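PDB 3E6Z: cation efflux system protein cusF from Escherichia coli, which carries copper as a periplasmic metallochaperone of the Cus cation efflux system, which gives the bacterium resistance to copper and silver. Local coordinates for residues T56-F64 with L72-Q80. The protein carries 1 engineered substitution. Sequence-based numbering, arbitrary orientation.
Sequences TGDKVAFNF and LLQDIKVSQ
Asn63 and Asp75 pair across the last two strands of the CusF OB-fold barrel, an antiparallel hairpin. Asn63 ND2 gives Asp75 OD1 a nearly straight bond (2.8 Å, 173°) on the carboxylate's syn lone pair; OD1 lies in the amide plane, although amide and carboxylate planes are 63° apart. Asn63 OD1 bonds to Ser9 OG, so both ends of the amide are held and its rotation is fixed. A water donates to Asp75 OD1 (2.7 Å) and to Ala61 O, a second, diagonal link between the strands.

A classic beta bulge shifts the register by one: Asn63 O accepts from Gln74 N at 2.8 Å and, weakly, from Asp75 N at 3.5 Å. Beyond it, Ala61 and Lys77 exchange two backbone bonds, and Ser79 N reaches Lys59 O at 3.1 Å.

Phe62, Phe64, Leu73 and Ile76 line the opposite, buried face. With chi1 near 60°, both phenylalanine rings lead away from 72-80 and meet Phe43 edge-to-face; the side chain of Phe64 is about 6 Å from the bound copper(II) ion. Ile76 CG1, anti to its own N, touches CB of both Val60 and Phe62, while Leu73 CD2 approaches Phe62 CD2 obliquely at 3.8 Å.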
ATOM      1  N   THR A  56      -2.681   3.718 -12.990  1.00 10.81           N
ATOM      2  CA  THR A  56      -1.337   4.235 -12.840  1.00 10.83           C
ATOM      3  C   THR A  56      -1.356   5.773 -12.897  1.00 10.80           C
ATOM      4  O   THR A  56      -2.145   6.388 -13.687  1.00 11.41           O
ATOM      5  CB  THR A  56      -0.355   3.644 -13.827  1.00 10.77           C
ATOM      6  OG1 THR A  56      -0.808   4.007 -15.143  1.00 11.41           O
ATOM      7  CG2 THR A  56      -0.231   2.143 -13.660  1.00 11.86           C
ATOM      8  N   GLY A  57      -0.504   6.368 -12.072  1.00 10.39           N
ATOM      9  CA  GLY A  57      -0.460   7.816 -11.857  1.00 10.69           C
ATOM     10  C   GLY A  57      -1.429   8.383 -10.852  1.00 10.54           C
ATOM     11  O   GLY A  57      -1.267   9.519 -10.396  1.00 11.90           O
ATOM     12  N   ASP A  58      -2.387   7.568 -10.337  1.00 10.85           N
ATOM     13  CA  ASP A  58      -3.310   8.087  -9.347  1.00 10.58           C
ATOM     14  C   ASP A  58      -2.594   8.271  -8.011  1.00 10.18           C
ATOM     15  O   ASP A  58      -1.755   7.369  -7.559  1.00 11.05           O
ATOM     16  CB  ASP A  58      -4.455   7.118  -9.063  1.00 11.55           C
ATOM     17  CG  ASP A  58      -5.543   7.105 -10.112  1.00 12.00           C
ATOM     18  OD1 ASP A  58      -5.581   8.002 -11.003  1.00 12.78           O
ATOM     19  OD2 ASP A  58      -6.375   6.140 -10.074  1.00 12.58           O
ATOM     20  N   LYS A  59      -2.708   9.393  -7.365  0.50  9.61           N
ATOM     21  CA  LYS A  59      -2.368   9.495  -5.953  0.50  9.26           C
ATOM     22  C   LYS A  59      -3.437   8.624  -5.219  0.50 10.06           C
ATOM     23  O   LYS A  59      -4.579   8.680  -5.519  0.50  9.52           O
ATOM     24  CB  LYS A  59      -2.499  10.963  -5.513  0.50  9.31           C
ATOM     25  CG  LYS A  59      -1.771  11.948  -6.235  0.50  9.50           C
ATOM     26  CD  LYS A  59      -1.938  13.424  -5.689  0.50 10.24           C
ATOM     27  CE  LYS A  59      -1.095  14.326  -6.528  0.50 10.88           C
ATOM     28  NZ  LYS A  59      -1.126  15.695  -6.107  0.50 11.43           N
ATOM     29  N   VAL A  60      -3.030   7.876  -4.198  1.00 10.54           N
ATOM     30  CA  VAL A  60      -3.832   6.953  -3.388  1.00 10.19           C
ATOM     31  C   VAL A  60      -3.538   7.084  -1.921  1.00 10.64           C
ATOM     32  O   VAL A  60      -2.462   7.457  -1.519  1.00 11.26           O
ATOM     33  CB  VAL A  60      -3.640   5.477  -3.875  1.00 10.39           C
ATOM     34  CG1 VAL A  60      -4.286   5.233  -5.248  1.00 10.87           C
ATOM     35  CG2 VAL A  60      -2.135   5.146  -3.885  1.00 10.52           C
ATOM     36  N   ALA A  61      -4.575   6.692  -1.151  1.00 10.61           N
ATOM     37  CA  ALA A  61      -4.455   6.455   0.310  1.00 10.75           C
ATOM     38  C   ALA A  61      -4.722   4.940   0.501  1.00  9.99           C
ATOM     39  O   ALA A  61      -5.636   4.387  -0.058  1.00 11.21           O
ATOM     40  CB  ALA A  61      -5.552   7.256   1.024  1.00 11.32           C
ATOM     41  N   PHE A  62      -3.852   4.298   1.310  1.00  9.62           N
ATOM     42  CA  PHE A  62      -3.975   2.882   1.419  1.00  9.19           C
ATOM     43  C   PHE A  62      -3.455   2.499   2.772  1.00  9.21           C
ATOM     44  O   PHE A  62      -2.749   3.187   3.468  1.00  9.91           O
ATOM     45  CB  PHE A  62      -3.251   2.123   0.249  1.00  9.82           C
ATOM     46  CG  PHE A  62      -1.789   2.399   0.187  1.00  9.57           C
ATOM     47  CD1 PHE A  62      -1.244   3.609  -0.388  1.00 10.29           C
ATOM     48  CD2 PHE A  62      -0.835   1.422   0.658  1.00 10.19           C
ATOM     49  CE1 PHE A  62       0.102   3.800  -0.426  1.00 10.58           C
ATOM     50  CE2 PHE A  62       0.488   1.613   0.547  1.00 10.17           C
ATOM     51  CZ  PHE A  62       1.023   2.796  -0.018  1.00 10.64           C
ATOM     52  N   ASN A  63      -3.896   1.277   3.129  1.00  9.19           N
ATOM     53  CA  ASN A  63      -3.534   0.719   4.467  1.00  9.56           C
ATOM     54  C   ASN A  63      -3.074  -0.710   4.182  1.00  9.57           C
ATOM     55  O   ASN A  63      -3.641  -1.404   3.349  1.00  9.70           O
ATOM     56  CB  ASN A  63      -4.737   0.658   5.423  1.00 10.06           C
ATOM     57  CG  ASN A  63      -5.097   2.054   5.847  1.00 11.78           C
ATOM     58  OD1 ASN A  63      -4.420   2.642   6.693  1.00 13.55           O
ATOM     59  ND2 ASN A  63      -6.012   2.700   5.099  1.00 12.62           N
ATOM     60  N   PHE A  64      -2.007  -1.152   4.887  1.00  8.97           N
ATOM     61  CA  PHE A  64      -1.504  -2.522   4.625  1.00  8.57           C
ATOM     62  C   PHE A  64      -0.939  -3.070   5.936  1.00  8.78           C
ATOM     63  O   PHE A  64      -0.689  -2.403   6.917  1.00  9.39           O
ATOM     64  CB  PHE A  64      -0.392  -2.452   3.509  1.00  9.58           C
ATOM     65  CG  PHE A  64       0.839  -1.649   3.893  1.00  9.46           C
ATOM     66  CD1 PHE A  64       0.837  -0.239   3.707  1.00 10.56           C
ATOM     67  CD2 PHE A  64       1.984  -2.220   4.440  1.00 10.67           C
ATOM     68  CE1 PHE A  64       1.965   0.518   3.970  1.00 11.23           C
ATOM     69  CE2 PHE A  64       3.082  -1.433   4.724  1.00 11.74           C
ATOM     70  CZ  PHE A  64       3.061  -0.093   4.473  1.00 11.80           C
ATOM     71  N   LEU A  72       0.461  -6.750   2.622  1.00  8.58           N
ATOM     72  CA  LEU A  72      -0.884  -7.118   2.194  1.00  9.00           C
ATOM     73  C   LEU A  72      -1.827  -5.917   2.334  1.00  9.02           C
ATOM     74  O   LEU A  72      -1.941  -5.315   3.392  1.00  9.06           O
ATOM     75  CB  LEU A  72      -1.432  -8.211   3.137  1.00  9.59           C
ATOM     76  CG  LEU A  72      -0.534  -9.466   3.210  1.00  9.93           C
ATOM     77  CD1 LEU A  72      -1.284 -10.487   4.155  1.00 10.90           C
ATOM     78  CD2 LEU A  72      -0.328 -10.110   1.795  1.00 10.68           C
ATOM     79  N   LEU A  73      -2.489  -5.562   1.199  1.00  8.98           N
ATOM     80  CA  LEU A  73      -3.399  -4.383   1.285  1.00  8.61           C
ATOM     81  C   LEU A  73      -4.637  -4.670   2.021  1.00  8.58           C
ATOM     82  O   LEU A  73      -5.385  -5.639   1.744  1.00  8.71           O
ATOM     83  CB  LEU A  73      -3.730  -3.954  -0.155  1.00  8.52           C
ATOM     84  CG  LEU A  73      -2.586  -3.315  -0.919  1.00  9.06           C
ATOM     85  CD1 LEU A  73      -2.894  -3.304  -2.418  1.00 10.24           C
ATOM     86  CD2 LEU A  73      -2.270  -1.931  -0.377  1.00  9.75           C
ATOM     87  N   GLN A  74      -4.972  -3.818   2.994  1.00  8.58           N
ATOM     88  CA  GLN A  74      -6.277  -3.783   3.599  1.00  9.29           C
ATOM     89  C   GLN A  74      -7.278  -3.060   2.673  1.00  9.74           C
ATOM     90  O   GLN A  74      -8.420  -3.518   2.538  1.00 10.55           O
ATOM     91  CB  GLN A  74      -6.235  -3.025   4.946  1.00  9.04           C
ATOM     92  CG  GLN A  74      -5.259  -3.606   6.025  1.00  9.27           C
ATOM     93  CD  GLN A  74      -5.824  -4.908   6.624  1.00  9.46           C
ATOM     94  OE1 GLN A  74      -5.678  -5.972   6.006  1.00 10.10           O
ATOM     95  NE2 GLN A  74      -6.472  -4.781   7.766  1.00 10.48           N
ATOM     96  N   ASP A  75      -6.831  -1.932   2.096  1.00  9.08           N
ATOM     97  CA  ASP A  75      -7.754  -1.097   1.291  1.00  9.40           C
ATOM     98  C   ASP A  75      -6.872  -0.132   0.509  1.00  9.39           C
ATOM     99  O   ASP A  75      -5.715   0.115   0.855  1.00 10.95           O
ATOM    100  CB  ASP A  75      -8.767  -0.387   2.184  1.00 10.53           C
ATOM    101  CG  ASP A  75      -8.098   0.389   3.326  1.00 11.31           C
ATOM    102  OD1 ASP A  75      -7.344   1.344   3.055  1.00 12.87           O
ATOM    103  OD2 ASP A  75      -8.164  -0.117   4.480  1.00 14.40           O
ATOM    104  N   ILE A  76      -7.460   0.428  -0.553  1.00  9.47           N
ATOM    105  CA  ILE A  76      -6.768   1.443  -1.354  1.00  9.69           C
ATOM    106  C   ILE A  76      -7.872   2.167  -2.049  1.00 10.07           C
ATOM    107  O   ILE A  76      -8.820   1.642  -2.546  1.00 11.29           O
ATOM    108  CB  ILE A  76      -5.752   0.754  -2.357  1.00 10.35           C
ATOM    109  CG1 ILE A  76      -5.025   1.862  -3.168  1.00  9.98           C
ATOM    110  CG2 ILE A  76      -6.400  -0.281  -3.271  1.00 11.40           C
ATOM    111  CD1 ILE A  76      -3.801   1.348  -3.801  1.00 10.98           C
ATOM    112  N   LYS A  77      -7.679   3.510  -2.140  1.00  9.79           N
ATOM    113  CA  LYS A  77      -8.604   4.386  -2.785  0.60 10.78           C
ATOM    114  C   LYS A  77      -7.839   5.530  -3.330  1.00 11.04           C
ATOM    115  O   LYS A  77      -6.836   5.907  -2.809  1.00 11.04           O
ATOM    116  CB  LYS A  77      -9.673   4.977  -1.876  0.60 12.09           C
ATOM    117  CG  LYS A  77      -9.237   5.849  -0.827  0.60 13.02           C
ATOM    118  CD  LYS A  77     -10.517   6.511  -0.216  0.60 13.61           C
ATOM    119  CE  LYS A  77     -10.355   7.981   0.286  0.60 13.92           C
ATOM    120  NZ  LYS A  77      -9.560   9.072  -0.339  0.60 13.95           N
ATOM    121  N   VAL A  78      -8.404   6.225  -4.348  1.00 11.43           N
ATOM    122  CA  VAL A  78      -7.791   7.505  -4.823  1.00 11.93           C
ATOM    123  C   VAL A  78      -7.944   8.555  -3.695  1.00 12.09           C
ATOM    124  O   VAL A  78      -8.947   8.613  -2.997  1.00 12.97           O
ATOM    125  CB  VAL A  78      -8.539   8.016  -6.098  1.00 12.54           C
ATOM    126  CG1 VAL A  78      -8.170   9.541  -6.385  1.00 13.31           C
ATOM    127  CG2 VAL A  78      -8.167   7.122  -7.233  1.00 13.11           C
ATOM    128  N   SER A  79      -6.890   9.349  -3.532  1.00 12.33           N
ATOM    129  CA  SER A  79      -6.892  10.429  -2.540  1.00 13.24           C
ATOM    130  C   SER A  79      -6.472  11.740  -3.182  1.00 13.56           C
ATOM    131  O   SER A  79      -6.000  11.773  -4.289  1.00 15.63           O
ATOM    132  CB  SER A  79      -6.037  10.080  -1.387  1.00 14.31           C
ATOM    133  OG  SER A  79      -4.751   9.999  -1.776  1.00 16.09           O
ATOM    134  N   GLN A  80      -6.667  12.833  -2.482  0.80 14.61           N
ATOM    135  CA  GLN A  80      -6.304  14.179  -2.907  0.80 15.24           C
ATOM    136  C   GLN A  80      -4.795  14.332  -2.677  0.80 16.26           C
ATOM    137  O   GLN A  80      -4.165  13.862  -1.699  0.80 17.22           O
ATOM    138  CB  GLN A  80      -7.153  15.233  -2.155  0.80 15.74           C
ATOM    139  CG  GLN A  80      -6.737  16.630  -2.450  0.80 15.63           C
ATOM    140  CD  GLN A  80      -7.793  17.628  -2.048  0.80 16.06           C
ATOM    141  OE1 GLN A  80      -8.304  17.575  -0.900  0.80 17.10           O
ATOM    142  NE2 GLN A  80      -8.201  18.509  -2.980  0.80 16.81           N
ATOM    143  OXT GLN A  80      -4.221  15.145  -3.482  0.80 17.37           O
TER
HETATM  144  O   HOH W   1      -7.901   3.442   1.448  1.00 12.42           O